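Local coordinates for protein AF1502 (Archaeoglobus fulgidus, PDB 5A1Q) that is of unknown function but consists of a STAC domain, a module associated with transmembrane solute transport and two-component signal transduction systems, at residues I5-L10 / F25-M30; D12-E17 / E61-R66. One frame throughout, in Å; residues are numbered along the deposited sequence.

Overall arrangement
AF1502 is a small all-helical chain of four helices, 7-18, 22-33, 43-51 and 57-70, and helix 7-18 takes part in both contacts. From the N terminus, its first turn packs back against helix 22-33, so interaction 1 closes a short loop of 14 residues, made of the rest of helix 7-18, the turn and the start of helix 22-33. Its later turns meet helix 57-70 in interaction 2, a closure over 43 residues that brings the first and last helices together. The segments alternate along the chain, so the two contacts cross. Their centres lie 11 Å apart and they touch where L26 packs on L14; M30, L26 and L14 also reach helix 43-51, which completes the core.

Interaction 1 of 2, residues I5-L10 / F25-M30; sequences ITYKKL and FLNKAM
Y7 reaches across to helix 22-33 and brings its ring obliquely against L26, while its hydroxyl arrives at N27. Y7 CE2 comes within 3.5 Å of L26 CD2, and L26 turns its other methyl inward, CD1 standing 3.9 Å from L10 CD2. The selenium of M30 (selenomethionine) completes this tight inner part: SE lies at the rim of the Y7 ring, 3.9 Å from Y7 CD2 and 85° off the ring normal, a Met-aromatic contact made edge-on.

The outer side is polar and thinner. Y7 OH donates to N27 OD1 at 3.0 Å, in the carbonyl plane and on a lone pair, with a C=O...O angle of 131°; ring and amide lie nearly coplanar, and the bond ties the end of the partly exposed phenol to helix 22-33. With CG anti to the backbone N (chi1 175°), the ring extends toward helix 22-33 from the very first turn of helix 7-18. That turn is capped by T6, whose OG1 accepts from K9 N at 3.0 Å.

On the inner side L26 and M30 continue onto I46 of helix 43-51, and L10 and M30 meet V38 of the preceding loop; A29 and K28 of helix 22-33 instead pack on S32 of the second subunit.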
loop_
_atom_site.group_PDB
_atom_site.type_symbol
_atom_site.label_atom_id
_atom_site.label_comp_id
_atom_site.label_asym_id
_atom_site.label_seq_id
_atom_site.Cartn_x
_atom_site.Cartn_y
_atom_site.Cartn_z
ATOM N N ILE A 5 -8.335 17.337 -6.300
ATOM C CA ILE A 5 -8.187 15.960 -6.745
ATOM C C ILE A 5 -9.390 15.188 -6.142
ATOM O O ILE A 5 -9.758 15.405 -4.983
ATOM C CB ILE A 5 -6.818 15.347 -6.321
ATOM C CG1 ILE A 5 -5.665 16.231 -6.884
ATOM C CG2 ILE A 5 -6.617 13.927 -6.883
ATOM C CD1 ILE A 5 -5.696 16.461 -8.396
ATOM N N THR A 6 -10.008 14.331 -6.950
ATOM C CA THR A 6 -11.105 13.462 -6.510
ATOM C C THR A 6 -10.729 12.006 -6.820
ATOM O O THR A 6 -9.799 11.685 -7.595
ATOM C CB THR A 6 -12.396 13.832 -7.236
ATOM O OG1 THR A 6 -12.189 13.617 -8.644
ATOM C CG2 THR A 6 -12.801 15.246 -6.964
ATOM N N TYR A 7 -11.495 11.070 -6.244
ATOM C CA TYR A 7 -11.371 9.715 -6.654
ATOM C C TYR A 7 -11.533 9.514 -8.196
ATOM O O TYR A 7 -10.725 8.818 -8.825
ATOM C CB TYR A 7 -12.377 8.841 -5.897
ATOM C CG TYR A 7 -12.396 7.403 -6.356
ATOM C CD1 TYR A 7 -13.279 6.963 -7.367
ATOM C CD2 TYR A 7 -11.659 6.485 -5.719
ATOM C CE1 TYR A 7 -13.291 5.618 -7.761
ATOM C CE2 TYR A 7 -11.588 5.143 -6.156
ATOM C CZ TYR A 7 -12.461 4.713 -7.133
ATOM O OH TYR A 7 -12.456 3.396 -7.494
ATOM N N LYS A 8 -12.562 10.113 -8.776
ATOM C CA LYS A 8 -12.786 9.973 -10.209
ATOM C C LYS A 8 -11.574 10.491 -10.985
ATOM O O LYS A 8 -11.098 9.855 -11.956
ATOM C CB LYS A 8 -14.037 10.697 -10.634
ATOM C CG LYS A 8 -14.360 10.599 -12.132
ATOM N N LYS A 9 -11.058 11.647 -10.576
ATOM C CA LYS A 9 -9.927 12.238 -11.284
ATOM C C LYS A 9 -8.685 11.301 -11.199
ATOM O O LYS A 9 -8.029 11.019 -12.235
ATOM C CB LYS A 9 -9.638 13.666 -10.765
ATOM C CG LYS A 9 -8.326 14.242 -11.233
ATOM C CD LYS A 9 -8.420 14.674 -12.670
ATOM C CE LYS A 9 -7.339 15.692 -12.984
ATOM N NZ LYS A 9 -7.139 15.834 -14.454
ATOM N N LEU A 10 -8.374 10.777 -10.003
ATOM C CA LEU A 10 -7.213 10.027 -9.795
ATOM C C LEU A 10 -7.358 8.669 -10.538
ATOM O O LEU A 10 -6.430 8.228 -11.219
ATOM C CB LEU A 10 -6.958 9.899 -8.289
ATOM C CG LEU A 10 -5.720 9.134 -7.963
ATOM C CD1 LEU A 10 -4.531 9.894 -8.547
ATOM C CD2 LEU A 10 -5.547 8.931 -6.478
ATOM N N PHE A 25 -5.897 -1.630 -8.042
ATOM C CA PHE A 25 -4.703 -1.149 -7.366
ATOM C C PHE A 25 -5.066 0.080 -6.496
ATOM O O PHE A 25 -4.591 0.193 -5.339
ATOM C CB PHE A 25 -3.596 -0.817 -8.368
ATOM C CG PHE A 25 -2.959 -2.027 -8.950
ATOM C CD1 PHE A 25 -2.199 -2.882 -8.154
ATOM C CD2 PHE A 25 -3.123 -2.342 -10.276
ATOM C CE1 PHE A 25 -1.559 -3.971 -8.637
ATOM C CE2 PHE A 25 -2.456 -3.449 -10.765
ATOM C CZ PHE A 25 -1.722 -4.292 -9.937
ATOM N N LEU A 26 -5.811 0.998 -7.071
ATOM C CA LEU A 26 -6.172 2.236 -6.311
ATOM C C LEU A 26 -6.962 1.825 -5.025
ATOM O O LEU A 26 -6.698 2.337 -3.934
ATOM C CB LEU A 26 -6.949 3.197 -7.178
ATOM C CG LEU A 26 -7.533 4.447 -6.526
ATOM C CD1 LEU A 26 -6.404 5.218 -5.865
ATOM C CD2 LEU A 26 -8.366 5.284 -7.524
ATOM N N ASN A 27 -7.979 0.982 -5.192
ATOM C CA ASN A 27 -8.833 0.641 -4.065
ATOM C C ASN A 27 -7.964 -0.126 -2.981
ATOM O O ASN A 27 -8.096 0.140 -1.764
ATOM C CB ASN A 27 -9.944 -0.256 -4.537
ATOM C CG ASN A 27 -10.962 0.442 -5.444
ATOM O OD1 ASN A 27 -11.067 1.671 -5.523
ATOM N ND2 ASN A 27 -11.767 -0.358 -6.059
ATOM N N LYS A 28 -7.130 -1.082 -3.417
ATOM C CA LYS A 28 -6.349 -1.841 -2.429
ATOM C C LYS A 28 -5.332 -0.895 -1.686
ATOM O O LYS A 28 -5.123 -1.031 -0.455
ATOM C CB LYS A 28 -5.633 -2.997 -3.076
ATOM C CG LYS A 28 -6.609 -4.071 -3.600
ATOM C CD LYS A 28 -7.249 -4.913 -2.568
ATOM C CE LYS A 28 -8.310 -5.856 -3.162
ATOM N NZ LYS A 28 -9.406 -5.987 -2.152
ATOM N N ALA A 29 -4.750 0.095 -2.393
ATOM C CA ALA A 29 -3.848 1.020 -1.718
ATOM C C ALA A 29 -4.640 1.854 -0.669
ATOM O O ALA A 29 -4.207 2.064 0.446
ATOM C CB ALA A 29 -3.190 1.942 -2.742
HETATM N N MSE A 30 -5.767 2.440 -1.128
HETATM C CA MSE A 30 -6.671 3.226 -0.223
HETATM C C MSE A 30 -7.036 2.411 1.021
HETATM O O MSE A 30 -6.938 2.910 2.150
HETATM C CB MSE A 30 -7.989 3.681 -0.979
HETATM C CG MSE A 30 -7.630 4.741 -1.925
HETATM SE SE MSE A 30 -9.232 5.060 -3.008
HETATM C CE MSE A 30 -10.287 5.689 -1.478
#

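Interaction 2 of 2, residues D12-E17 / E61-R66; sequences DELKKE and EIVEER
V63 pushes its two methyls against helix 12-17, CG1 lying 3.8 Å from E13 CB and CG2 3.7 Å from E13 O. V63 CG2 also meets L14 CD2 at 4.0 Å, where the two side chains cross at about a right angle, and the E17 side chain runs past V63 in the opposite direction, its CG next to V63 CG2. This is the buried side, continued by L14 onto L47 of helix 43-51. Segments 12-17 and 61-66 are inclined at 135° between their N-to-C directions, with a closest axis approach of 9.5 Å; this joins the first and last helices of the four-helix STAC domain.

Toward solvent the contact becomes ionic. E17, bent at chi2 (-61°), turns its carboxylate back to R66, which comes extended from the opposite direction; E17 OE2 and R66 NH1 form a salt bridge, modelled unusually short, with the two flat groups 76° apart. I62 CG2 rests on one face of the guanidinium, toward its rim, and lies 3.6 Å from E17 CD, giving the ion pair an apolar flank. A water at the guanidinium edge accepts from R66 NH1 and donates to both E13 O and E13 OE1, linking the helices indirectly. The other carboxylate oxygen of E13, OE2, is held by a salt bridge to K9 one turn earlier.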
loop_
_atom_site.group_PDB
_atom_site.type_symbol
_atom_site.label_atom_id
_atom_site.label_comp_id
_atom_site.label_asym_id
_atom_site.label_seq_id
_atom_site.Cartn_x
_atom_site.Cartn_y
_atom_site.Cartn_z
ATOM N N ASP A 12 -9.257 8.103 -13.170
ATOM C CA ASP A 12 -9.171 8.399 -14.610
ATOM C C ASP A 12 -7.705 8.596 -15.080
ATOM O O ASP A 12 -7.299 7.998 -16.094
ATOM C CB ASP A 12 -10.039 9.582 -14.977
ATOM C CG ASP A 12 -11.544 9.241 -14.966
ATOM O OD1 ASP A 12 -11.886 8.026 -14.873
ATOM O OD2 ASP A 12 -12.351 10.182 -14.977
ATOM N N GLU A 13 -6.894 9.310 -14.309
ATOM C CA GLU A 13 -5.478 9.468 -14.679
ATOM C C GLU A 13 -4.736 8.110 -14.659
ATOM O O GLU A 13 -3.925 7.853 -15.548
ATOM C CB GLU A 13 -4.744 10.484 -13.773
ATOM C CG GLU A 13 -5.221 11.914 -13.925
ATOM C CD GLU A 13 -4.618 12.647 -15.113
ATOM O OE1 GLU A 13 -3.789 12.073 -15.845
ATOM O OE2 GLU A 13 -4.977 13.827 -15.300
ATOM N N LEU A 14 -5.013 7.256 -13.673
ATOM C CA LEU A 14 -4.315 6.002 -13.577
ATOM C C LEU A 14 -4.727 5.053 -14.676
ATOM O O LEU A 14 -3.890 4.350 -15.266
ATOM C CB LEU A 14 -4.538 5.381 -12.191
ATOM C CG LEU A 14 -3.895 6.041 -10.971
ATOM C CD1 LEU A 14 -4.534 5.566 -9.669
ATOM C CD2 LEU A 14 -2.417 5.721 -10.916
ATOM N N LYS A 15 -6.018 5.043 -15.022
ATOM C CA LYS A 15 -6.494 4.165 -16.073
ATOM C C LYS A 15 -5.904 4.553 -17.411
ATOM O O LYS A 15 -5.646 3.653 -18.218
ATOM C CB LYS A 15 -7.990 4.202 -16.197
ATOM C CG LYS A 15 -8.719 3.480 -15.116
ATOM C CD LYS A 15 -10.210 3.677 -15.357
ATOM C CE LYS A 15 -10.984 2.535 -14.792
ATOM N NZ LYS A 15 -12.432 2.868 -14.932
ATOM N N LYS A 16 -5.668 5.863 -17.626
ATOM C CA LYS A 16 -5.006 6.310 -18.855
ATOM C C LYS A 16 -3.657 5.597 -19.045
ATOM O O LYS A 16 -3.271 5.291 -20.191
ATOM C CB LYS A 16 -4.825 7.834 -18.831
ATOM C CG LYS A 16 -4.680 8.517 -20.175
ATOM C CD LYS A 16 -5.468 9.815 -20.201
ATOM C CE LYS A 16 -6.963 9.553 -20.371
ATOM N NZ LYS A 16 -7.801 10.726 -20.001
ATOM N N GLU A 17 -2.906 5.403 -17.965
ATOM C CA GLU A 17 -1.578 4.769 -18.023
ATOM C C GLU A 17 -1.583 3.215 -17.921
ATOM O O GLU A 17 -0.861 2.529 -18.665
ATOM C CB GLU A 17 -0.686 5.367 -16.919
ATOM C CG GLU A 17 -0.335 6.829 -17.121
ATOM C CD GLU A 17 0.423 7.033 -18.408
ATOM O OE1 GLU A 17 1.361 6.258 -18.664
ATOM O OE2 GLU A 17 0.036 7.918 -19.180
ATOM N N GLU A 61 4.607 7.411 -11.797
ATOM C CA GLU A 61 5.476 8.569 -11.875
ATOM C C GLU A 61 4.870 9.513 -12.931
ATOM O O GLU A 61 4.798 10.735 -12.739
ATOM C CB GLU A 61 6.948 8.135 -12.225
ATOM C CG GLU A 61 7.690 7.479 -11.032
ATOM C CD GLU A 61 9.066 6.810 -11.239
ATOM O OE1 GLU A 61 9.451 6.374 -12.358
ATOM O OE2 GLU A 61 9.775 6.679 -10.202
ATOM N N ILE A 62 4.442 8.948 -14.065
ATOM C CA ILE A 62 3.829 9.768 -15.139
ATOM C C ILE A 62 2.533 10.478 -14.607
ATOM O O ILE A 62 2.360 11.681 -14.824
ATOM C CB ILE A 62 3.572 8.925 -16.413
ATOM C CG1 ILE A 62 4.925 8.583 -17.031
ATOM C CG2 ILE A 62 2.633 9.731 -17.349
ATOM C CD1 ILE A 62 4.856 7.579 -18.144
ATOM N N VAL A 63 1.683 9.731 -13.887
ATOM C CA VAL A 63 0.484 10.384 -13.287
ATOM C C VAL A 63 0.877 11.468 -12.332
ATOM O O VAL A 63 0.354 12.571 -12.412
ATOM C CB VAL A 63 -0.363 9.344 -12.536
ATOM C CG1 VAL A 63 -1.534 10.006 -11.790
ATOM C CG2 VAL A 63 -0.931 8.326 -13.490
ATOM N N GLU A 64 1.844 11.190 -11.457
ATOM C CA GLU A 64 2.314 12.256 -10.537
ATOM C C GLU A 64 2.774 13.497 -11.268
ATOM O O GLU A 64 2.441 14.636 -10.931
ATOM C CB GLU A 64 3.455 11.762 -9.672
ATOM C CG GLU A 64 3.017 10.706 -8.676
ATOM C CD GLU A 64 3.792 10.746 -7.374
ATOM O OE1 GLU A 64 4.174 11.846 -6.928
ATOM O OE2 GLU A 64 3.988 9.667 -6.775
ATOM N N GLU A 65 3.571 13.288 -12.317
ATOM C CA GLU A 65 4.078 14.363 -13.095
ATOM C C GLU A 65 2.983 15.224 -13.751
ATOM O O GLU A 65 3.058 16.443 -13.717
ATOM C CB GLU A 65 5.044 13.796 -14.180
ATOM C CG GLU A 65 6.447 13.543 -13.620
ATOM C CD GLU A 65 7.304 12.626 -14.510
ATOM O OE1 GLU A 65 6.820 12.250 -15.600
ATOM O OE2 GLU A 65 8.425 12.244 -14.076
ATOM N N ARG A 66 1.963 14.541 -14.266
ATOM C CA ARG A 66 0.823 15.209 -14.920
ATOM C C ARG A 66 0.009 16.003 -13.917
ATOM O O ARG A 66 -0.483 17.102 -14.245
ATOM C CB ARG A 66 -0.103 14.175 -15.578
ATOM C CG ARG A 66 0.411 13.779 -16.964
ATOM C CD ARG A 66 -0.198 12.495 -17.499
ATOM N NE ARG A 66 0.470 12.069 -18.752
ATOM C CZ ARG A 66 0.101 11.017 -19.492
ATOM N NH1 ARG A 66 -0.945 10.261 -19.123
ATOM N NH2 ARG A 66 0.777 10.711 -20.611
HETATM O O HOH W 1 -2.376 10.151 -16.508
#